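Side-chain contacts in glutathione peroxidase (Hypocrea jecorina, PDB 6VPD), which probably reduces hydroperoxides to alcohols with reducing power drawn from the dithiol of thioredoxin: residues G62-Y65 / Q66-L70; N69-S72 / V73-A76; Y135-L138 / K139-P143; E149-W153 / N154-F158; I183-A186 / I187-A191. All blocks are in the same frame, centred on the assembly; numbering follows the deposited sequence.

Interaction 1: residues G62-Y65 / Q66-L70; sequences GFTY and QYKNL
K68 lays its aliphatic chain alongside the ring of Y65, both side chains pointing the same way from the first turn of their helix. K68 CD passes 3.6 Å from Y65 CD1, and the chain, extended beyond CG, carries its NZ to 3.3 Å from Y65 CE1. There the ammonium group sits at the ring edge, near the ring plane, and not over the aromatic face as a cation-pi contact would require. T64 adds a methyl: with CG2 anti to the backbone N of T64, that carbon comes within 3.5 Å of K68 CE. These residues open helix 64-80, which links the parallel strands 51-58 and 85-92 in a beta-alpha-beta unit of the thioredoxin fold, shortly after the predicted active-site residue C61; the side chains of F63 and C61 are about 6 Å apart. F63 holds the N-cap position, and its carbonyl O accepts twice, from the backbone N of Q66 at 3.0 Å and from that of Y67. CG of Y67 stands beside its own backbone N (chi1 -67°), which swings the ring back toward the helix start, so that Y67 CE2 lies 4.0 Å from F63 CB; the phenyl ring of F63 leads off in another direction. Further out, the Y67 ring meets F155 edge-to-face and touches T57 and A58 of strand 51-58.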
# COMPACT_ATOMS: atom_id res chain seq x y z
N GLY A 62 -15.31 -4.15 -4.05
CA GLY A 62 -14.95 -4.01 -2.66
C GLY A 62 -13.87 -2.99 -2.33
O GLY A 62 -13.14 -3.18 -1.35
N PHE A 63 -13.75 -1.92 -3.11
CA PHE A 63 -12.81 -0.83 -2.87
C PHE A 63 -13.53 0.49 -3.07
O PHE A 63 -13.02 1.43 -3.69
CB PHE A 63 -11.59 -0.95 -3.78
CG PHE A 63 -10.87 -2.28 -3.69
CD1 PHE A 63 -11.33 -3.38 -4.40
CD2 PHE A 63 -9.73 -2.42 -2.91
CE1 PHE A 63 -10.67 -4.60 -4.32
CE2 PHE A 63 -9.07 -3.64 -2.82
CZ PHE A 63 -9.53 -4.72 -3.53
N THR A 64 -14.75 0.55 -2.56
CA THR A 64 -15.64 1.67 -2.83
C THR A 64 -15.01 3.01 -2.47
O THR A 64 -15.12 3.98 -3.22
CB THR A 64 -16.97 1.45 -2.08
OG1 THR A 64 -17.56 0.22 -2.49
CG2 THR A 64 -17.93 2.59 -2.35
N TYR A 65 -14.32 3.07 -1.33
CA TYR A 65 -13.80 4.36 -0.89
C TYR A 65 -12.64 4.83 -1.73
O TYR A 65 -12.30 6.02 -1.69
CB TYR A 65 -13.43 4.28 0.59
CG TYR A 65 -14.67 4.04 1.41
CD1 TYR A 65 -15.80 4.80 1.18
CD2 TYR A 65 -14.73 3.02 2.35
CE1 TYR A 65 -16.96 4.59 1.89
CE2 TYR A 65 -15.89 2.79 3.07
CZ TYR A 65 -17.00 3.58 2.84
OH TYR A 65 -18.16 3.38 3.54
N GLN A 66 -12.03 3.96 -2.52
CA GLN A 66 -11.00 4.48 -3.40
C GLN A 66 -11.56 4.92 -4.74
O GLN A 66 -11.08 5.91 -5.30
CB GLN A 66 -9.88 3.46 -3.59
CG GLN A 66 -8.55 3.98 -3.08
CD GLN A 66 -7.48 2.93 -3.09
OE1 GLN A 66 -7.72 1.79 -3.47
NE2 GLN A 66 -6.27 3.31 -2.67
N TYR A 67 -12.58 4.22 -5.26
CA TYR A 67 -13.32 4.75 -6.40
C TYR A 67 -13.96 6.09 -6.06
O TYR A 67 -13.94 7.02 -6.87
CB TYR A 67 -14.40 3.78 -6.87
CG TYR A 67 -13.87 2.50 -7.46
CD1 TYR A 67 -13.50 2.43 -8.80
CD2 TYR A 67 -13.76 1.35 -6.68
CE1 TYR A 67 -13.02 1.24 -9.35
CE2 TYR A 67 -13.29 0.16 -7.22
CZ TYR A 67 -12.92 0.12 -8.56
OH TYR A 67 -12.43 -1.06 -9.09
N LYS A 68 -14.55 6.19 -4.87
CA LYS A 68 -15.18 7.44 -4.47
C LYS A 68 -14.18 8.59 -4.53
O LYS A 68 -14.45 9.63 -5.14
CB LYS A 68 -15.79 7.32 -3.07
CG LYS A 68 -17.06 6.46 -2.99
CD LYS A 68 -17.55 6.38 -1.53
CE LYS A 68 -18.95 5.78 -1.41
NZ LYS A 68 -19.43 5.67 0.01
N ASN A 69 -13.00 8.39 -3.93
CA ASN A 69 -11.99 9.45 -3.91
C ASN A 69 -11.50 9.81 -5.31
O ASN A 69 -11.26 10.99 -5.61
CB ASN A 69 -10.81 9.03 -3.03
CG ASN A 69 -11.15 9.06 -1.56
OD1 ASN A 69 -10.89 8.10 -0.83
ND2 ASN A 69 -11.75 10.15 -1.12
N LEU A 70 -11.32 8.81 -6.18
CA LEU A 70 -10.91 9.10 -7.55
C LEU A 70 -12.04 9.71 -8.36
O LEU A 70 -11.80 10.57 -9.22
CB LEU A 70 -10.36 7.84 -8.25
CG LEU A 70 -8.92 7.49 -7.83
CD1 LEU A 70 -8.71 6.00 -7.57
CD2 LEU A 70 -7.91 8.04 -8.84

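Interaction 2: residues N69-S72 / V73-A76; sequences NLES and VYQA
E71 folds its carboxylate forward along the helix to meet the amide of Q75, one turn on. Its CG is anti to the backbone N (chi1 -175°) and the chain bends at the next bond, which brings E71 OE1 to 2.6 Å from Q75 NE2. The two flat groups are strongly turned, their planes 71° apart. Q75 is bent as well, and its CG passes 3.2 Å from E71 O, the same carbonyl oxygen that accepts the backbone hydrogen bond from Q75 N. E71 OE1 also stands near the plane of the Y74 ring, at its edge. The other carboxylate oxygen, E71 OE2, accepts a hydrogen bond from the backbone N of T117, in the loop that also brings V116 and F118 against this glutamate. V73 leans on the preceding turn through one branch: V73 CG2 lies 3.3 Å from N69 O, while V73 N donates to that same oxygen at 3.0 Å in a nearly straight bond. Outside the pair, V73 packs on P176 and Q180 of helix 176-188. S72, on an exposed face, contributes mostly backbone: its O accepts from A76 N at 3.0 Å, with A76 CB 3.5 Å from that oxygen. All this lies in the middle of helix 64-80, the crossover helix of a beta-alpha-beta unit. The chemistry divides the turn: V73 is apolar and buried, whereas the partly exposed E71 joins the helix to the T117 loop, its charge probably tempered by the backbone N-H it receives there.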
# COMPACT_ATOMS: atom_id res chain seq x y z
N ASN A 69 -13.00 8.39 -3.93
CA ASN A 69 -11.99 9.45 -3.91
C ASN A 69 -11.50 9.81 -5.31
O ASN A 69 -11.26 10.99 -5.61
CB ASN A 69 -10.81 9.03 -3.03
CG ASN A 69 -11.15 9.06 -1.56
OD1 ASN A 69 -10.89 8.10 -0.83
ND2 ASN A 69 -11.75 10.15 -1.12
N LEU A 70 -11.32 8.81 -6.18
CA LEU A 70 -10.91 9.10 -7.55
C LEU A 70 -12.04 9.71 -8.36
O LEU A 70 -11.80 10.57 -9.22
CB LEU A 70 -10.36 7.84 -8.25
CG LEU A 70 -8.92 7.49 -7.83
CD1 LEU A 70 -8.71 6.00 -7.57
CD2 LEU A 70 -7.91 8.04 -8.84
N GLU A 71 -13.28 9.29 -8.11
CA GLU A 71 -14.41 10.01 -8.71
C GLU A 71 -14.48 11.45 -8.19
O GLU A 71 -14.84 12.36 -8.95
CB GLU A 71 -15.70 9.26 -8.42
CG GLU A 71 -16.92 9.85 -9.10
CD GLU A 71 -16.83 9.83 -10.61
OE1 GLU A 71 -17.55 10.61 -11.26
OE2 GLU A 71 -16.05 9.02 -11.16
N SER A 72 -14.11 11.68 -6.93
CA SER A 72 -14.22 13.01 -6.34
C SER A 72 -13.19 13.98 -6.92
O SER A 72 -13.53 15.11 -7.29
CB SER A 72 -14.08 12.90 -4.82
OG SER A 72 -13.90 14.17 -4.22
N VAL A 73 -11.92 13.57 -7.01
CA VAL A 73 -10.90 14.42 -7.63
C VAL A 73 -11.25 14.70 -9.09
O VAL A 73 -10.95 15.78 -9.61
CB VAL A 73 -9.51 13.76 -7.48
CG1 VAL A 73 -8.42 14.64 -8.09
CG2 VAL A 73 -9.20 13.50 -6.02
N TYR A 74 -11.90 13.76 -9.76
CA TYR A 74 -12.24 13.93 -11.17
C TYR A 74 -13.40 14.89 -11.37
O TYR A 74 -13.43 15.63 -12.35
CB TYR A 74 -12.60 12.59 -11.79
CG TYR A 74 -13.03 12.66 -13.23
CD1 TYR A 74 -12.15 13.06 -14.23
CD2 TYR A 74 -14.32 12.28 -13.60
CE1 TYR A 74 -12.54 13.10 -15.55
CE2 TYR A 74 -14.72 12.31 -14.92
CZ TYR A 74 -13.83 12.72 -15.89
OH TYR A 74 -14.24 12.75 -17.20
N GLN A 75 -14.40 14.85 -10.48
CA GLN A 75 -15.47 15.84 -10.56
C GLN A 75 -14.93 17.24 -10.27
O GLN A 75 -15.19 18.18 -11.03
CB GLN A 75 -16.62 15.50 -9.61
CG GLN A 75 -17.27 14.16 -9.85
CD GLN A 75 -18.00 14.07 -11.18
OE1 GLN A 75 -18.01 15.00 -11.98
NE2 GLN A 75 -18.64 12.92 -11.41
N ALA A 76 -14.17 17.38 -9.18
CA ALA A 76 -13.55 18.64 -8.80
C ALA A 76 -12.86 19.29 -10.00
O ALA A 76 -13.36 20.27 -10.56
CB ALA A 76 -12.55 18.42 -7.68

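Interaction 3: residues Y135-L138 / K139-P143; sequences YKWL and KKEKP
The last turns of helix 133-141 pair W137 with E141, one turn apart on the helix that lies against the sheet of this thioredoxin-fold protein. CG of E141 stands over one face of the indole in a CH-pi contact, 3.5 Å from the centroid of the five-membered ring and 18° off its normal. W137 holds its CG anti to the backbone N, which sends the indole toward the next turn, and the bend of E141 at chi2 carries the glutamate chain across its face. Ring and carboxylate planes are 15° apart. The backbone joins the same two residues, E141 N donating to W137 O at 2.9 Å. The indole also meets F32, the ring planes inclined to each other, and V166 of strand 166-170; with an alanine in place of W137, the glutamate would probably lose the surface that steadies its methylene and F32 its aromatic neighbour. K139 lies along the preceding turn, its CD 3.1 Å from Y135 O and at the edge of the tyrosine ring, while L138 CD1 sits 4.2 Å above that ring, over its centre. Bends at chi2 and chi3 direct K139 NZ to V126 O, its hydrogen-bond acceptor. At the helix end K142 N still donates to L138 O, at 3.1 Å, although K142 itself has left helical backbone angles; its carbonyl O accepts from R169 NH1. The buried K139 thus spends its methylenes on Y135 and has its NZ satisfied by V126 O, while the like charge of R150 NH1 close by would probably be unfavourable unless other acceptors offset it.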
# COMPACT_ATOMS: atom_id res chain seq x y z
N TYR A 135 2.16 -0.04 -19.79
CA TYR A 135 2.67 -0.12 -18.42
C TYR A 135 4.15 -0.44 -18.37
O TYR A 135 4.84 -0.02 -17.43
CB TYR A 135 1.88 -1.13 -17.60
CG TYR A 135 0.76 -0.45 -16.89
CD1 TYR A 135 0.96 0.10 -15.64
CD2 TYR A 135 -0.47 -0.26 -17.50
CE1 TYR A 135 -0.04 0.77 -14.99
CE2 TYR A 135 -1.49 0.43 -16.85
CZ TYR A 135 -1.27 0.93 -15.59
OH TYR A 135 -2.26 1.60 -14.94
N LYS A 136 4.68 -1.19 -19.34
CA LYS A 136 6.13 -1.35 -19.40
C LYS A 136 6.81 0.01 -19.55
O LYS A 136 7.82 0.29 -18.89
CB LYS A 136 6.51 -2.29 -20.54
CG LYS A 136 6.15 -3.74 -20.26
CD LYS A 136 6.72 -4.68 -21.31
CE LYS A 136 6.14 -6.11 -21.14
NZ LYS A 136 6.67 -7.07 -22.14
N TRP A 137 6.23 0.90 -20.35
CA TRP A 137 6.78 2.24 -20.51
C TRP A 137 6.61 3.08 -19.25
O TRP A 137 7.58 3.69 -18.77
CB TRP A 137 6.14 2.91 -21.72
CG TRP A 137 6.63 4.29 -21.99
CD1 TRP A 137 7.77 4.65 -22.65
CD2 TRP A 137 5.96 5.51 -21.63
NE1 TRP A 137 7.86 6.02 -22.72
CE2 TRP A 137 6.76 6.57 -22.10
CE3 TRP A 137 4.76 5.81 -20.98
CZ2 TRP A 137 6.40 7.91 -21.93
CZ3 TRP A 137 4.42 7.13 -20.79
CH2 TRP A 137 5.24 8.16 -21.26
N LEU A 138 5.38 3.14 -18.70
CA LEU A 138 5.14 3.92 -17.48
C LEU A 138 6.10 3.54 -16.36
O LEU A 138 6.57 4.40 -15.62
CB LEU A 138 3.69 3.73 -17.00
CG LEU A 138 2.57 4.42 -17.77
CD1 LEU A 138 1.23 4.12 -17.15
CD2 LEU A 138 2.77 5.92 -17.88
N LYS A 139 6.41 2.25 -16.22
CA LYS A 139 7.20 1.78 -15.08
C LYS A 139 8.67 2.18 -15.22
O LYS A 139 9.27 2.67 -14.26
CB LYS A 139 7.02 0.27 -14.93
CG LYS A 139 5.72 -0.11 -14.17
CD LYS A 139 5.07 -1.40 -14.69
CE LYS A 139 5.88 -2.62 -14.39
NZ LYS A 139 5.51 -3.72 -15.32
N LYS A 140 9.27 1.98 -16.41
CA LYS A 140 10.62 2.47 -16.69
C LYS A 140 10.70 3.98 -16.56
O LYS A 140 11.67 4.50 -16.00
CB LYS A 140 11.05 2.08 -18.11
CG LYS A 140 11.29 0.59 -18.34
CD LYS A 140 12.52 0.11 -17.59
CE LYS A 140 12.71 -1.38 -17.74
NZ LYS A 140 13.76 -1.89 -16.82
N GLU A 141 9.72 4.70 -17.10
CA GLU A 141 9.78 6.16 -17.13
C GLU A 141 9.71 6.78 -15.75
O GLU A 141 10.23 7.88 -15.54
CB GLU A 141 8.68 6.71 -18.02
CG GLU A 141 8.98 6.51 -19.49
CD GLU A 141 10.28 7.18 -19.92
OE1 GLU A 141 11.16 6.50 -20.50
OE2 GLU A 141 10.44 8.41 -19.66
N LYS A 142 9.06 6.12 -14.80
CA LYS A 142 8.94 6.65 -13.45
C LYS A 142 8.96 5.47 -12.49
O LYS A 142 7.91 4.92 -12.13
CB LYS A 142 7.67 7.48 -13.29
CG LYS A 142 7.69 8.37 -12.05
CD LYS A 142 8.35 9.70 -12.29
CE LYS A 142 8.47 10.45 -10.97
NZ LYS A 142 9.50 11.54 -11.02
N PRO A 143 10.15 5.03 -12.09
CA PRO A 143 10.25 3.93 -11.14
C PRO A 143 9.63 4.27 -9.80
O PRO A 143 9.64 5.42 -9.36
CB PRO A 143 11.76 3.73 -11.02
CG PRO A 143 12.24 4.16 -12.36
CD PRO A 143 11.46 5.35 -12.69

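Interaction 4: residues E149-W153 / N154-F158; sequences ERVKW and NFEKF
One hydrogen bond joins K152 to E156: K152 N donates to E156 OE1 at 2.7 Å and 170°, using the oxygen's anti lone pair. Charge adds to this grip. E156 OE2 makes a salt bridge with R169 NE, whereas K152 NZ stays 4.3 Å from E156 OE1, beyond salt-bridge range, even though its CE comes within 3.5 Å of that oxygen. Both oxygens of the buried carboxylate are therefore held, which fixes its rotation. In the apolar packing the side chains of V151 and E156 run antiparallel alongside one another, V151 CG1 3.6 Å from E156 CG. The amide of N154 meets the indole of W153: its ND2 lies 3.6 Å above one ring face, displaced toward the rim, with the planes 52° apart. W153, N154 and F155 form the Trp-Asn-Phe motif of the glutathione peroxidase family, carried here on a type II beta turn from W153 to E156; the side chain of F155 is about 10 Å from that of the predicted active-site C61. The turn leads into strand 157-160, between strands 51-58 and 166-170. F155 reaches Q66 and L70 of helix 64-80, and K152 packs on Y65 of the second subunit.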
# COMPACT_ATOMS: atom_id res chain seq x y z
N GLU A 149 10.39 -1.06 -9.90
CA GLU A 149 9.62 -0.72 -11.08
C GLU A 149 8.22 -1.34 -11.06
O GLU A 149 7.26 -0.70 -11.54
CB GLU A 149 10.43 -1.16 -12.31
CG GLU A 149 9.80 -0.80 -13.61
CD GLU A 149 10.69 -1.09 -14.81
OE1 GLU A 149 11.93 -0.91 -14.68
OE2 GLU A 149 10.14 -1.50 -15.87
N ARG A 150 8.05 -2.53 -10.47
CA ARG A 150 6.74 -3.17 -10.34
C ARG A 150 5.71 -2.28 -9.64
O ARG A 150 6.02 -1.56 -8.68
CB ARG A 150 6.85 -4.49 -9.57
CG ARG A 150 7.57 -5.64 -10.31
CD ARG A 150 6.63 -6.24 -11.36
NE ARG A 150 7.28 -6.99 -12.43
CZ ARG A 150 7.85 -6.44 -13.50
NH1 ARG A 150 7.84 -5.11 -13.63
NH2 ARG A 150 8.39 -7.23 -14.43
N VAL A 151 4.47 -2.35 -10.13
CA VAL A 151 3.32 -1.87 -9.38
C VAL A 151 3.07 -2.81 -8.21
O VAL A 151 2.95 -4.03 -8.38
CB VAL A 151 2.10 -1.77 -10.29
CG1 VAL A 151 0.89 -1.29 -9.50
CG2 VAL A 151 2.40 -0.83 -11.45
N LYS A 152 2.98 -2.24 -7.02
CA LYS A 152 2.88 -3.05 -5.81
C LYS A 152 1.47 -3.56 -5.57
O LYS A 152 1.28 -4.72 -5.19
CB LYS A 152 3.36 -2.25 -4.60
CG LYS A 152 4.73 -1.60 -4.81
CD LYS A 152 4.86 -0.26 -4.06
CE LYS A 152 5.71 0.75 -4.86
NZ LYS A 152 5.76 2.11 -4.23
N TRP A 153 0.46 -2.73 -5.82
CA TRP A 153 -0.90 -3.05 -5.42
C TRP A 153 -1.87 -2.39 -6.39
O TRP A 153 -1.46 -1.67 -7.32
CB TRP A 153 -1.12 -2.62 -3.97
CG TRP A 153 -2.35 -3.16 -3.30
CD1 TRP A 153 -3.37 -2.44 -2.72
CD2 TRP A 153 -2.70 -4.54 -3.12
NE1 TRP A 153 -4.32 -3.29 -2.20
CE2 TRP A 153 -3.94 -4.58 -2.44
CE3 TRP A 153 -2.09 -5.75 -3.49
CZ2 TRP A 153 -4.57 -5.78 -2.12
CZ3 TRP A 153 -2.73 -6.94 -3.19
CH2 TRP A 153 -3.95 -6.95 -2.49
N ASN A 154 -3.17 -2.63 -6.20
CA ASN A 154 -4.15 -1.92 -6.99
C ASN A 154 -4.03 -0.42 -6.70
O ASN A 154 -3.60 -0.01 -5.62
CB ASN A 154 -5.58 -2.39 -6.68
CG ASN A 154 -5.73 -3.90 -6.64
OD1 ASN A 154 -5.66 -4.58 -7.66
ND2 ASN A 154 -5.99 -4.43 -5.45
N PHE A 155 -4.39 0.39 -7.70
CA PHE A 155 -4.59 1.84 -7.53
C PHE A 155 -3.30 2.64 -7.39
O PHE A 155 -3.34 3.75 -6.86
CB PHE A 155 -5.52 2.15 -6.35
CG PHE A 155 -6.91 1.67 -6.55
CD1 PHE A 155 -7.28 0.39 -6.18
CD2 PHE A 155 -7.86 2.49 -7.14
CE1 PHE A 155 -8.58 -0.07 -6.38
CE2 PHE A 155 -9.16 2.04 -7.34
CZ PHE A 155 -9.52 0.76 -6.96
N GLU A 156 -2.16 2.13 -7.83
CA GLU A 156 -1.06 3.03 -8.10
C GLU A 156 -1.49 3.99 -9.20
O GLU A 156 -2.31 3.64 -10.06
CB GLU A 156 0.22 2.26 -8.49
CG GLU A 156 0.91 1.52 -7.31
CD GLU A 156 2.46 1.49 -7.38
OE1 GLU A 156 3.06 0.44 -7.09
OE2 GLU A 156 3.08 2.53 -7.70
N LYS A 157 -1.00 5.24 -9.14
CA LYS A 157 -1.38 6.30 -10.06
C LYS A 157 -0.15 6.85 -10.78
O LYS A 157 0.91 7.03 -10.16
CB LYS A 157 -2.07 7.46 -9.33
CG LYS A 157 -3.27 7.06 -8.51
CD LYS A 157 -2.91 6.89 -7.04
CE LYS A 157 -4.17 6.83 -6.18
NZ LYS A 157 -4.01 5.94 -4.99
N PHE A 158 -0.27 7.11 -12.09
CA PHE A 158 0.71 7.88 -12.85
C PHE A 158 0.06 9.12 -13.44
O PHE A 158 -1.05 9.05 -13.98
CB PHE A 158 1.31 7.10 -14.01
CG PHE A 158 1.98 5.83 -13.64
CD1 PHE A 158 1.25 4.68 -13.37
CD2 PHE A 158 3.38 5.75 -13.64
CE1 PHE A 158 1.89 3.48 -13.07
CE2 PHE A 158 4.03 4.55 -13.33
CZ PHE A 158 3.28 3.42 -13.04

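Interaction 5: residues I183-A186 / I187-A191; sequences IIEA and IKQPA
I187 N donates to I183 O at 2.8 Å and K188 N to I184 O at 2.9 Å; these bonds carry the last turns of helix 176-188, the C-terminal helix of the thioredoxin fold. Q189 N, just beyond, has two weak hydrogen bonds, to E185 O and to A186 O. K188 sends its NZ outside the pair to a hydrogen bond with Y81 OH, and a bend at chi4 (56°) brings that end beside I184 CG2. The lysine and I184 lie side by side, pointing the same way, so the apolar branch of I184 flanks the ammonium group. E185 and Q189 cross obliquely on the exposed side: E185 OE1 is 3.2 Å from Q189 CG and 3.5 Å from Q189 NE2, with carboxylate and amide planes 47° apart. On the buried side I183 and I187 run alongside each other toward helix 64-80 and the sheet, where both touch I77 and F85 and I187 also reaches V51, Y81 and D84. Cutting I187 back to an alanine is likely to open a gap between this helix end and I77, F85 and V51, and to strip I183 of an apolar neighbour one turn away. In that pair the branch methyl of I183, CG2, meets the end of I187, CD1, at 3.8 Å.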
# COMPACT_ATOMS: atom_id res chain seq x y z
N ILE A 183 -1.83 17.91 -10.33
CA ILE A 183 -2.66 17.92 -11.53
C ILE A 183 -2.83 19.34 -12.03
O ILE A 183 -2.53 19.65 -13.19
CB ILE A 183 -4.02 17.26 -11.26
CG1 ILE A 183 -3.87 15.76 -11.08
CG2 ILE A 183 -4.95 17.54 -12.44
CD1 ILE A 183 -4.88 15.19 -10.13
N ILE A 184 -3.31 20.22 -11.14
CA ILE A 184 -3.65 21.59 -11.52
C ILE A 184 -2.43 22.36 -12.03
O ILE A 184 -2.54 23.16 -12.97
CB ILE A 184 -4.35 22.25 -10.31
CG1 ILE A 184 -5.78 21.72 -10.21
CG2 ILE A 184 -4.31 23.76 -10.38
CD1 ILE A 184 -6.40 21.90 -8.85
N GLU A 185 -1.24 22.11 -11.46
CA GLU A 185 -0.01 22.63 -12.04
C GLU A 185 0.23 22.07 -13.44
O GLU A 185 0.62 22.82 -14.35
CB GLU A 185 1.18 22.32 -11.13
CG GLU A 185 2.56 22.87 -11.58
CD GLU A 185 2.55 24.22 -12.35
OE1 GLU A 185 2.46 24.22 -13.60
OE2 GLU A 185 2.64 25.30 -11.71
N ALA A 186 0.02 20.77 -13.65
CA ALA A 186 0.17 20.26 -15.00
C ALA A 186 -0.82 20.94 -15.94
O ALA A 186 -0.47 21.21 -17.10
CB ALA A 186 -0.00 18.74 -15.05
N ILE A 187 -2.01 21.29 -15.45
CA ILE A 187 -3.04 21.89 -16.30
C ILE A 187 -2.66 23.33 -16.67
O ILE A 187 -2.82 23.75 -17.83
CB ILE A 187 -4.42 21.82 -15.62
CG1 ILE A 187 -4.94 20.39 -15.61
CG2 ILE A 187 -5.43 22.77 -16.30
CD1 ILE A 187 -6.18 20.22 -14.77
N LYS A 188 -2.17 24.12 -15.70
CA LYS A 188 -1.81 25.50 -16.02
C LYS A 188 -0.61 25.60 -16.96
O LYS A 188 -0.37 26.67 -17.51
CB LYS A 188 -1.51 26.28 -14.74
CG LYS A 188 -2.66 26.42 -13.77
CD LYS A 188 -2.18 27.16 -12.54
CE LYS A 188 -3.31 27.79 -11.79
NZ LYS A 188 -4.32 26.75 -11.44
N GLN A 189 0.12 24.51 -17.16
CA GLN A 189 1.26 24.44 -18.07
C GLN A 189 0.78 24.30 -19.51
O GLN A 189 -0.12 23.50 -19.78
CB GLN A 189 2.16 23.25 -17.71
CG GLN A 189 3.15 23.50 -16.60
CD GLN A 189 4.26 24.43 -17.02
OE1 GLN A 189 4.76 24.38 -18.16
NE2 GLN A 189 4.66 25.31 -16.11
N PRO A 190 1.35 25.04 -20.45
CA PRO A 190 0.96 24.83 -21.85
C PRO A 190 1.57 23.55 -22.40
O PRO A 190 2.62 23.11 -21.95
CB PRO A 190 1.52 26.07 -22.56
CG PRO A 190 2.65 26.51 -21.70
CD PRO A 190 2.29 26.17 -20.29
N ALA A 191 0.88 22.95 -23.37
CA ALA A 191 1.43 21.85 -24.15
C ALA A 191 2.48 22.38 -25.14
O ALA A 191 2.48 23.57 -25.48
CB ALA A 191 0.33 21.13 -24.90

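How the interactions relate
Interactions 1 and 2 are successive turns of helix 64-80, sharing N69 and L70; the first is the one surface contact, of aromatic edges and lysine methylenes near the predicted active site, whereas interactions 2 to 5 are all partly buried, the second tied to a loop. Interaction 5 closes helix 176-188 and meets interaction 2 where I183 CD1 packs on V73 CG1 at 4.1 Å. Interactions 3 and 4 stand together, centres about 10 Å apart, joined by the salt bridge of K140 NZ with E149 OE1 at 3.0 Å. Interaction 4 alone is a loop and turn running into a strand, held by a buried carboxylate where the others rely on helical backbone bonds; its F155 reaches interaction 1.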